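Local coordinates for phosphate ABC transporter, phosphate-binding protein (Clostridium perfringens, PDB 4Q8R) that probably captures phosphate with high affinity outside the cell and delivers it to an ABC-type transporter, working as a two-lobed periplasmic-type binding protein, at residues 171-174 with 175-179; 232-235 with 236-239. One frame throughout, in Å; residues are numbered along the deposited sequence.

Contact 1: residues 171-174 with 175-179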
loop_
_atom_site.group_PDB
_atom_site.type_symbol
_atom_site.label_atom_id
_atom_site.label_comp_id
_atom_site.label_asym_id
_atom_site.label_seq_id
_atom_site.Cartn_x
_atom_site.Cartn_y
_atom_site.Cartn_z
ATOM N N GLY A 171 8.269 -5.714 8.541
ATOM C CA GLY A 171 7.361 -4.611 8.189
ATOM C C GLY A 171 6.369 -5.078 7.163
ATOM O O GLY A 171 6.390 -6.217 6.758
ATOM N N TYR A 172 5.480 -4.171 6.736
ATOM C CA TYR A 172 4.502 -4.484 5.703
ATOM C C TYR A 172 4.516 -3.392 4.662
ATOM O O TYR A 172 4.707 -2.233 4.933
ATOM C CB TYR A 172 3.129 -4.703 6.305
ATOM C CG TYR A 172 2.667 -3.578 7.244
ATOM C CD1 TYR A 172 2.189 -2.352 6.745
ATOM C CD2 TYR A 172 2.672 -3.763 8.635
ATOM C CE1 TYR A 172 1.719 -1.367 7.619
ATOM C CE2 TYR A 172 2.257 -2.760 9.480
ATOM C CZ TYR A 172 1.804 -1.593 8.973
ATOM O OH TYR A 172 1.351 -0.593 9.810
ATOM N N ILE A 173 4.301 -3.806 3.426
ATOM C CA ILE A 173 4.456 -2.909 2.307
ATOM C C ILE A 173 3.764 -3.445 1.080
ATOM O O ILE A 173 3.629 -4.649 0.911
ATOM C CB ILE A 173 5.944 -2.749 2.028
ATOM C CG1 ILE A 173 6.251 -1.512 1.230
ATOM C CG2 ILE A 173 6.552 -4.004 1.326
ATOM C CD1 ILE A 173 7.700 -1.167 1.188
ATOM N N SER A 174 3.300 -2.556 0.211
ATOM C CA SER A 174 2.738 -2.948 -1.090
ATOM C C SER A 174 3.735 -3.834 -1.886
ATOM O O SER A 174 4.938 -3.574 -1.887
ATOM C CB SER A 174 2.486 -1.684 -1.903
ATOM O OG SER A 174 2.303 -1.957 -3.285
ATOM N N PHE A 175 3.193 -4.807 -2.599
ATOM C CA PHE A 175 3.981 -5.657 -3.474
ATOM C C PHE A 175 4.785 -4.799 -4.472
ATOM O O PHE A 175 5.851 -5.249 -4.983
ATOM C CB PHE A 175 3.062 -6.521 -4.311
ATOM C CG PHE A 175 2.451 -7.712 -3.627
ATOM C CD1 PHE A 175 2.536 -7.964 -2.243
ATOM C CD2 PHE A 175 1.723 -8.659 -4.436
ATOM C CE1 PHE A 175 1.943 -9.071 -1.713
ATOM C CE2 PHE A 175 1.183 -9.788 -3.896
ATOM C CZ PHE A 175 1.259 -9.990 -2.497
ATOM N N SER A 176 4.258 -3.598 -4.810
ATOM C CA SER A 176 4.894 -2.676 -5.730
ATOM C C SER A 176 6.327 -2.293 -5.327
ATOM O O SER A 176 7.149 -1.889 -6.131
ATOM C CB SER A 176 4.035 -1.399 -5.934
ATOM O OG SER A 176 4.344 -0.828 -7.128
ATOM N N TYR A 177 6.603 -2.382 -4.016
ATOM C CA TYR A 177 7.918 -2.027 -3.485
ATOM C C TYR A 177 8.796 -3.233 -3.214
ATOM O O TYR A 177 9.945 -3.064 -2.817
ATOM C CB TYR A 177 7.777 -1.275 -2.162
ATOM C CG TYR A 177 7.321 0.169 -2.318
ATOM C CD1 TYR A 177 5.998 0.487 -2.656
ATOM C CD2 TYR A 177 8.232 1.207 -2.140
ATOM C CE1 TYR A 177 5.595 1.824 -2.771
ATOM C CE2 TYR A 177 7.851 2.517 -2.288
ATOM C CZ TYR A 177 6.549 2.838 -2.605
ATOM O OH TYR A 177 6.263 4.183 -2.629
ATOM N N VAL A 178 8.281 -4.437 -3.384
ATOM C CA VAL A 178 9.078 -5.648 -3.041
ATOM C C VAL A 178 10.092 -5.901 -4.152
ATOM O O VAL A 178 9.765 -5.794 -5.307
ATOM C CB VAL A 178 8.201 -6.880 -2.812
ATOM C CG1 VAL A 178 9.079 -8.112 -2.572
ATOM C CG2 VAL A 178 7.260 -6.662 -1.612
ATOM N N ASP A 179 11.341 -6.139 -3.799
ATOM C CA ASP A 179 12.336 -6.537 -4.744
ATOM C C ASP A 179 13.272 -7.454 -4.034
ATOM O O ASP A 179 12.978 -7.873 -2.920
ATOM C CB ASP A 179 13.079 -5.332 -5.357
ATOM C CG ASP A 179 13.757 -4.458 -4.301
ATOM O OD1 ASP A 179 14.053 -4.967 -3.204
ATOM O OD2 ASP A 179 13.993 -3.287 -4.573
#
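S174 carries OG anti to its own nitrogen (chi1 163°), which brings the hydroxyl beside the carbonyl carbon, within reach of S176 N, while Y177 holds CG anti to its carbonyl carbon (chi1 -75°), which sets the ring beside its backbone N with CG and CD2 near I173 CD1. The result is an ST turn at the end of strand 169-174, leading into the 3-10 segment 175-177. S174 OG takes the backbone N-H of S176, with OG and N 3.0 Å apart. The carbonyl of the same residue closes the turn: S174 O accepts from Y177 N at 3.0 Å. That N-H points almost straight at the oxygen (163°), yet the donor stands well above the carbonyl plane. The next turn follows at once through V178 N and F175 O, 3.0 Å apart. Serine suits this place because its short side chain can reach forward to the N-H two residues on and still meet D79 OD1, a pairing consistent with the hydroxyl giving its proton to the carboxylate.

Apolar packing seals the side of the turn near helix 156-164. I173 and Y177 cross at about a right angle; the turn of the backbone brings Y177 CB to within 3.4 Å of the isoleucine's CD1 methyl, which approaches the ring obliquely. The other branch, I173 CG2, meets V178 CG2 at 4.0 Å. The CB bond of F175 points away from 171-174, and its ring packs edge-to-face with Y202. A phenol suits the partly exposed Y177, since its ring packs while its OH bonds to T12 O, and S176 beside it directs OG to E240 O. S176 CB lies 3.2 Å from S174 OG.

Contact 2: residues 232-235 with 236-239. With ZN (zinc ion), chain D.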
loop_
_atom_site.group_PDB
_atom_site.type_symbol
_atom_site.label_atom_id
_atom_site.label_comp_id
_atom_site.label_asym_id
_atom_site.label_seq_id
_atom_site.Cartn_x
_atom_site.Cartn_y
_atom_site.Cartn_z
ATOM N N GLU A 232 -3.662 -0.036 -22.020
ATOM C CA GLU A 232 -2.304 0.359 -21.777
ATOM C C GLU A 232 -2.096 0.746 -20.290
ATOM O O GLU A 232 -1.060 0.393 -19.642
ATOM C CB GLU A 232 -1.925 1.542 -22.656
ATOM C CG GLU A 232 -0.464 1.926 -22.440
ATOM C CD GLU A 232 0.064 3.103 -23.264
ATOM O OE1 GLU A 232 -0.518 3.441 -24.323
ATOM O OE2 GLU A 232 1.111 3.679 -22.844
ATOM N N GLY A 233 -3.039 1.489 -19.712
ATOM C CA GLY A 233 -2.884 1.902 -18.316
ATOM C C GLY A 233 -2.885 0.696 -17.372
ATOM O O GLY A 233 -2.159 0.654 -16.364
ATOM N N GLN A 234 -3.694 -0.311 -17.683
ATOM C CA GLN A 234 -3.723 -1.534 -16.887
ATOM C C GLN A 234 -2.487 -2.446 -17.063
ATOM O O GLN A 234 -2.127 -3.193 -16.157
ATOM C CB GLN A 234 -5.029 -2.274 -17.074
ATOM C CG GLN A 234 -6.237 -1.508 -16.620
ATOM C CD GLN A 234 -6.363 -1.482 -15.070
ATOM O OE1 GLN A 234 -6.544 -2.544 -14.415
ATOM N NE2 GLN A 234 -6.199 -0.279 -14.495
ATOM N N ASP A 235 -1.841 -2.391 -18.223
ATOM C CA ASP A 235 -0.537 -3.050 -18.374
ATOM C C ASP A 235 0.533 -2.406 -17.512
ATOM O O ASP A 235 1.419 -3.107 -17.004
ATOM C CB ASP A 235 -0.019 -3.011 -19.836
ATOM C CG ASP A 235 -0.784 -3.934 -20.767
ATOM O OD1 ASP A 235 -1.429 -4.880 -20.290
ATOM O OD2 ASP A 235 -0.718 -3.643 -22.015
ATOM N N ILE A 236 0.449 -1.077 -17.326
ATOM C CA ILE A 236 1.389 -0.377 -16.448
ATOM C C ILE A 236 1.140 -0.817 -14.979
ATOM O O ILE A 236 2.084 -1.053 -14.272
ATOM C CB ILE A 236 1.244 1.171 -16.607
ATOM C CG1 ILE A 236 1.830 1.603 -17.972
ATOM C CG2 ILE A 236 1.909 1.932 -15.498
ATOM C CD1 ILE A 236 1.364 2.944 -18.512
ATOM N N VAL A 237 -0.124 -1.005 -14.597
ATOM C CA VAL A 237 -0.502 -1.509 -13.264
ATOM C C VAL A 237 0.137 -2.869 -13.091
ATOM O O VAL A 237 0.799 -3.137 -12.071
ATOM C CB VAL A 237 -2.050 -1.582 -13.165
ATOM C CG1 VAL A 237 -2.635 -2.663 -12.285
ATOM C CG2 VAL A 237 -2.641 -0.197 -12.915
ATOM N N ALA A 238 -0.044 -3.737 -14.106
ATOM C CA ALA A 238 0.554 -5.102 -13.999
ATOM C C ALA A 238 2.074 -5.036 -13.853
ATOM O O ALA A 238 2.653 -5.843 -13.096
ATOM C CB ALA A 238 0.213 -5.976 -15.211
ATOM N N LYS A 239 2.728 -4.138 -14.607
ATOM C CA LYS A 239 4.216 -4.023 -14.570
ATOM C C LYS A 239 4.762 -3.558 -13.198
ATOM O O LYS A 239 5.914 -3.824 -12.860
ATOM C CB LYS A 239 4.768 -3.170 -15.730
ATOM C CG LYS A 239 4.764 -3.946 -17.041
ATOM C CD LYS A 239 4.966 -3.032 -18.258
ATOM C CE LYS A 239 6.376 -2.457 -18.312
ATOM N NZ LYS A 239 6.915 -2.485 -19.718
HETATM ZN ZN ZN D . -1.690 -5.160 -22.973
#
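I236, V237, A238 and K239 donate their backbone N-H groups to the carbonyls of E232, G233, Q234 and D235 in turn, four successive alpha-helical bonds, of which V237 N to G233 O is the longest at 3.2 Å. The shortest, K239 N to D235 O, is 2.9 Å. D235 turns its side chain off this backbone, with CG beside its own nitrogen (chi1 -72°), and its carboxylate grips a zinc ion unevenly: OD2 is 2.0 Å from the zinc, OD1 2.7 Å. E231 OE2 binds the same metal and K244 forms a salt bridge with D235 OD1, so the lysine and the zinc probably both help to offset the carboxylate's negative charge. These are about two turns of the amphipathic helix 231-239: I236 and V237 face helix 15-28, the isoleucine packing on A20 and A24, whereas K239 leads out to solvent. Q234 and V237 run side by side, Q234 NE2 3.9 Å from the V237 CG2 methyl. Glutamine is long enough, bent at chi2, for its buried amide to reach backbone carbonyls, NE2 bonding to I228 O and I76 O. The first carbons of K239 pass beside the D235 carbonyl, CG 3.4 Å from D235 O, before the chain leads away.

Contact 1 closes before contact 2 opens along the chain, and the two do not touch: their centres lie 18 Å apart and their nearest atoms about 7 Å. The chain just after helix 231-239 joins them, since S176 bonds to E240 O and packs on L242, the same leucine that V237 meets. Strand 71-86 is a second tie, offering D79 to S174 and I76 O to Q234. Contact 1 is centred about 8 Å from the centre of the chain, where Y177 reaches T12, consistent with a place near the cleft between lobes; contact 2, centred about 17 Å out, holds a zinc ion. A different zinc ion lies about 7 Å from the S176 side chain.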